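Endonuclease 2 (Arabidopsis thaliana, PDB 4CXP) cleaves RNA and single-stranded DNA, and double-stranded DNA to a lower extent, into 5'-phosphorylated products with the help of three divalent metal cations. Local coordinates at residues Leu57-Ala65 with Asp124-Ser135. Numbering follows the deposited sequence.
Sequences LHYINTPDA and DIHQPLHVSYAS. With ZN (zinc ion), chain E; ZN (zinc ion), chain G; ZN (zinc ion), chain F.
His58 and Asp124 meet at a zinc ion, His58 ND1 binding it at 2.2 Å and Asp124 OD2 from a carboxylate turned 54° against the imidazole plane. Asp124 OD1 reaches a second zinc, bridging the two ions; Asp45 and His120 complete the protein ligands of the first, Trp1 and His6 those of the second. The third zinc takes His130 NE2 at 2.1 Å, alongside His154, Asp158 and a water. Behind this first shell, His130 ND1 donates to His58 O at 2.7 Å, nearly straight (173°) and in the plane of its own ring. With NE2 on the metal and ND1 on the carbonyl, the imidazole is fixed in its rotation, and the backbone of one zinc ligand orients the side chain of another.

From there the two segments run on as a short parallel sheet of strands 60-62 and 131-133, with hydrogen bonds from Ile60 N to His130 O, Ser132 N to Ile60 O, Thr62 N to Ser132 O and Ala134 N to Thr62 O. Ile60 CD1 lies beside Val131 CG2 (4.1 Å), and Ile60 also touches helix 206-221.

At the far end, the inverse gamma turn centred on Asp64 lays Asp64 CA over the middle of the Tyr133 ring, 3.7 Å from its centroid, a CH-pi contact. An alanine in place of Tyr133 lacks the ring, which would probably leave a gap beneath Asp64 CA and let the turn shift. With CG beside its backbone N (chi1 -73°), Asp64 accepts from Ser135 OG on the syn lone pair of OD1 at 2.7 Å; a water joins the same oxygen to Thr62 O and Ser135 N. The pairing thus illustrates second-shell control in a trinuclear nuclease: backbone bonding carries ligands of separate zincs on one framework.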
# COMPACT_ATOMS: atom_id res chain seq x y z
N LEU A 57 -4.74 8.25 8.86
CA LEU A 57 -4.20 8.49 7.53
C LEU A 57 -3.75 7.22 6.83
O LEU A 57 -3.35 7.29 5.67
CB LEU A 57 -3.03 9.48 7.61
CG LEU A 57 -3.35 10.83 8.25
CD1 LEU A 57 -2.12 11.72 8.19
CD2 LEU A 57 -4.56 11.53 7.64
N HIS A 58 -3.81 6.07 7.50
CA HIS A 58 -3.37 4.81 6.88
C HIS A 58 -4.47 4.12 6.09
O HIS A 58 -4.17 3.16 5.37
CB HIS A 58 -2.83 3.85 7.93
CG HIS A 58 -1.57 4.33 8.57
ND1 HIS A 58 -0.36 3.69 8.42
CD2 HIS A 58 -1.33 5.43 9.32
CE1 HIS A 58 0.56 4.38 9.06
NE2 HIS A 58 0.00 5.45 9.61
N TYR A 59 -5.72 4.56 6.20
CA TYR A 59 -6.82 3.80 5.62
C TYR A 59 -7.96 4.72 5.22
O TYR A 59 -7.92 5.94 5.43
CB TYR A 59 -7.27 2.69 6.61
CG TYR A 59 -7.71 3.26 7.94
CD1 TYR A 59 -8.99 3.78 8.13
CD2 TYR A 59 -6.83 3.33 9.01
CE1 TYR A 59 -9.37 4.34 9.34
CE2 TYR A 59 -7.20 3.89 10.21
CZ TYR A 59 -8.47 4.39 10.38
OH TYR A 59 -8.83 4.95 11.58
N ILE A 60 -8.99 4.10 4.62
CA ILE A 60 -10.27 4.72 4.30
C ILE A 60 -11.35 3.76 4.79
O ILE A 60 -11.31 2.58 4.48
CB ILE A 60 -10.46 4.94 2.79
CG1 ILE A 60 -9.44 5.93 2.26
CG2 ILE A 60 -11.85 5.42 2.50
CD1 ILE A 60 -9.25 5.92 0.77
N ASN A 61 -12.31 4.30 5.54
CA ASN A 61 -13.52 3.58 5.93
C ASN A 61 -14.65 3.89 4.96
O ASN A 61 -14.95 5.06 4.72
CB ASN A 61 -13.98 4.03 7.31
CG ASN A 61 -13.17 3.46 8.43
OD1 ASN A 61 -12.69 2.33 8.36
ND2 ASN A 61 -13.02 4.22 9.51
N THR A 62 -15.29 2.86 4.43
CA THR A 62 -16.40 3.01 3.50
C THR A 62 -17.67 2.38 4.09
O THR A 62 -17.62 1.57 5.02
CB THR A 62 -16.15 2.26 2.18
OG1 THR A 62 -16.16 0.85 2.42
CG2 THR A 62 -14.87 2.67 1.55
N PRO A 63 -18.82 2.71 3.49
CA PRO A 63 -20.07 1.97 3.78
C PRO A 63 -19.94 0.50 3.35
O PRO A 63 -18.99 0.14 2.65
CB PRO A 63 -21.12 2.71 2.97
CG PRO A 63 -20.52 4.06 2.68
CD PRO A 63 -19.05 3.81 2.55
N ASP A 64 -20.92 -0.32 3.70
CA ASP A 64 -20.96 -1.72 3.27
C ASP A 64 -21.41 -1.79 1.81
O ASP A 64 -22.59 -2.05 1.51
CB ASP A 64 -21.94 -2.55 4.11
CG ASP A 64 -21.47 -2.85 5.53
OD1 ASP A 64 -20.49 -2.26 6.03
OD2 ASP A 64 -22.15 -3.70 6.16
N ALA A 65 -20.48 -1.50 0.91
CA ALA A 65 -20.74 -1.56 -0.52
C ALA A 65 -19.39 -1.60 -1.22
O ALA A 65 -18.36 -1.68 -0.58
CB ALA A 65 -21.60 -0.38 -0.98
N ASP A 124 -0.12 1.57 1.49
CA ASP A 124 -1.34 1.24 2.20
C ASP A 124 -2.58 1.41 1.33
O ASP A 124 -3.51 0.62 1.45
CB ASP A 124 -1.46 2.03 3.51
CG ASP A 124 -0.79 1.37 4.69
OD1 ASP A 124 -0.24 0.27 4.50
OD2 ASP A 124 -0.83 1.97 5.78
N ILE A 125 -2.64 2.43 0.47
CA ILE A 125 -3.83 2.63 -0.35
C ILE A 125 -4.02 1.51 -1.36
O ILE A 125 -5.09 1.42 -1.96
CB ILE A 125 -3.84 4.02 -1.01
CG1 ILE A 125 -5.26 4.44 -1.38
CG2 ILE A 125 -2.88 4.09 -2.19
CD1 ILE A 125 -5.36 5.90 -1.75
N HIS A 126 -3.01 0.66 -1.55
CA HIS A 126 -3.11 -0.51 -2.41
C HIS A 126 -3.50 -1.79 -1.69
O HIS A 126 -3.77 -2.79 -2.35
CB HIS A 126 -1.81 -0.71 -3.22
CG HIS A 126 -1.71 0.23 -4.37
ND1 HIS A 126 -1.22 1.50 -4.29
CD2 HIS A 126 -2.13 0.07 -5.65
CE1 HIS A 126 -1.35 2.09 -5.47
NE2 HIS A 126 -1.90 1.25 -6.32
N GLN A 127 -3.52 -1.79 -0.36
CA GLN A 127 -3.96 -2.98 0.38
C GLN A 127 -5.49 -2.94 0.34
O GLN A 127 -6.08 -1.99 0.84
CB GLN A 127 -3.40 -2.91 1.81
CG GLN A 127 -3.17 -4.24 2.52
CD GLN A 127 -4.43 -4.93 3.00
OE1 GLN A 127 -5.32 -5.23 2.21
NE2 GLN A 127 -4.50 -5.22 4.29
N PRO A 128 -6.17 -3.92 -0.29
CA PRO A 128 -7.63 -3.82 -0.41
C PRO A 128 -8.35 -3.52 0.89
O PRO A 128 -9.30 -2.73 0.91
CB PRO A 128 -8.01 -5.17 -1.01
CG PRO A 128 -6.80 -5.54 -1.83
CD PRO A 128 -5.64 -5.10 -0.98
N LEU A 129 -7.94 -4.16 1.98
CA LEU A 129 -8.62 -3.96 3.25
C LEU A 129 -8.23 -2.70 3.99
O LEU A 129 -8.74 -2.45 5.05
CB LEU A 129 -8.55 -5.20 4.13
CG LEU A 129 -9.34 -6.40 3.61
CD1 LEU A 129 -9.15 -7.59 4.52
CD2 LEU A 129 -10.81 -6.10 3.48
N HIS A 130 -7.37 -1.87 3.39
CA HIS A 130 -7.18 -0.49 3.83
C HIS A 130 -8.19 0.47 3.20
O HIS A 130 -8.17 1.64 3.54
CB HIS A 130 -5.75 -0.01 3.60
CG HIS A 130 -4.81 -0.46 4.67
ND1 HIS A 130 -4.11 0.42 5.45
CD2 HIS A 130 -4.52 -1.69 5.15
CE1 HIS A 130 -3.42 -0.25 6.36
NE2 HIS A 130 -3.65 -1.54 6.20
N VAL A 131 -9.05 -0.02 2.30
CA VAL A 131 -10.13 0.79 1.71
C VAL A 131 -11.35 -0.13 1.78
O VAL A 131 -11.71 -0.82 0.80
CB VAL A 131 -9.85 1.25 0.27
CG1 VAL A 131 -10.97 2.16 -0.22
CG2 VAL A 131 -8.49 1.92 0.17
N SER A 132 -11.92 -0.23 2.98
CA SER A 132 -12.95 -1.21 3.22
C SER A 132 -13.83 -0.79 4.38
O SER A 132 -13.88 0.40 4.75
CB SER A 132 -12.33 -2.60 3.36
OG SER A 132 -11.66 -2.77 4.57
N TYR A 133 -14.61 -1.74 4.89
CA TYR A 133 -15.81 -1.36 5.60
C TYR A 133 -15.51 -0.86 6.99
O TYR A 133 -14.88 -1.54 7.82
CB TYR A 133 -16.78 -2.52 5.73
CG TYR A 133 -17.31 -3.14 4.47
CD1 TYR A 133 -17.11 -2.57 3.19
CD2 TYR A 133 -18.08 -4.29 4.55
CE1 TYR A 133 -17.64 -3.17 2.06
CE2 TYR A 133 -18.62 -4.87 3.42
CZ TYR A 133 -18.40 -4.31 2.18
OH TYR A 133 -18.94 -4.91 1.07
N ALA A 134 -16.12 0.28 7.31
CA ALA A 134 -16.10 0.75 8.68
C ALA A 134 -16.70 -0.29 9.64
O ALA A 134 -16.23 -0.44 10.77
CB ALA A 134 -16.93 2.02 8.79
N SER A 135 -17.74 -0.99 9.21
CA SER A 135 -18.49 -1.88 10.11
C SER A 135 -17.68 -3.07 10.66
O SER A 135 -18.02 -3.62 11.71
CB SER A 135 -19.73 -2.38 9.39
OG SER A 135 -19.34 -3.13 8.26
ZN ZN E . 0.23 1.73 7.64
ZN ZN G . 0.89 -1.10 5.59
ZN ZN F . -3.13 -2.93 7.72
O HOH W 1 -19.25 -0.06 6.73
O HOH W 2 -3.49 -2.12 9.61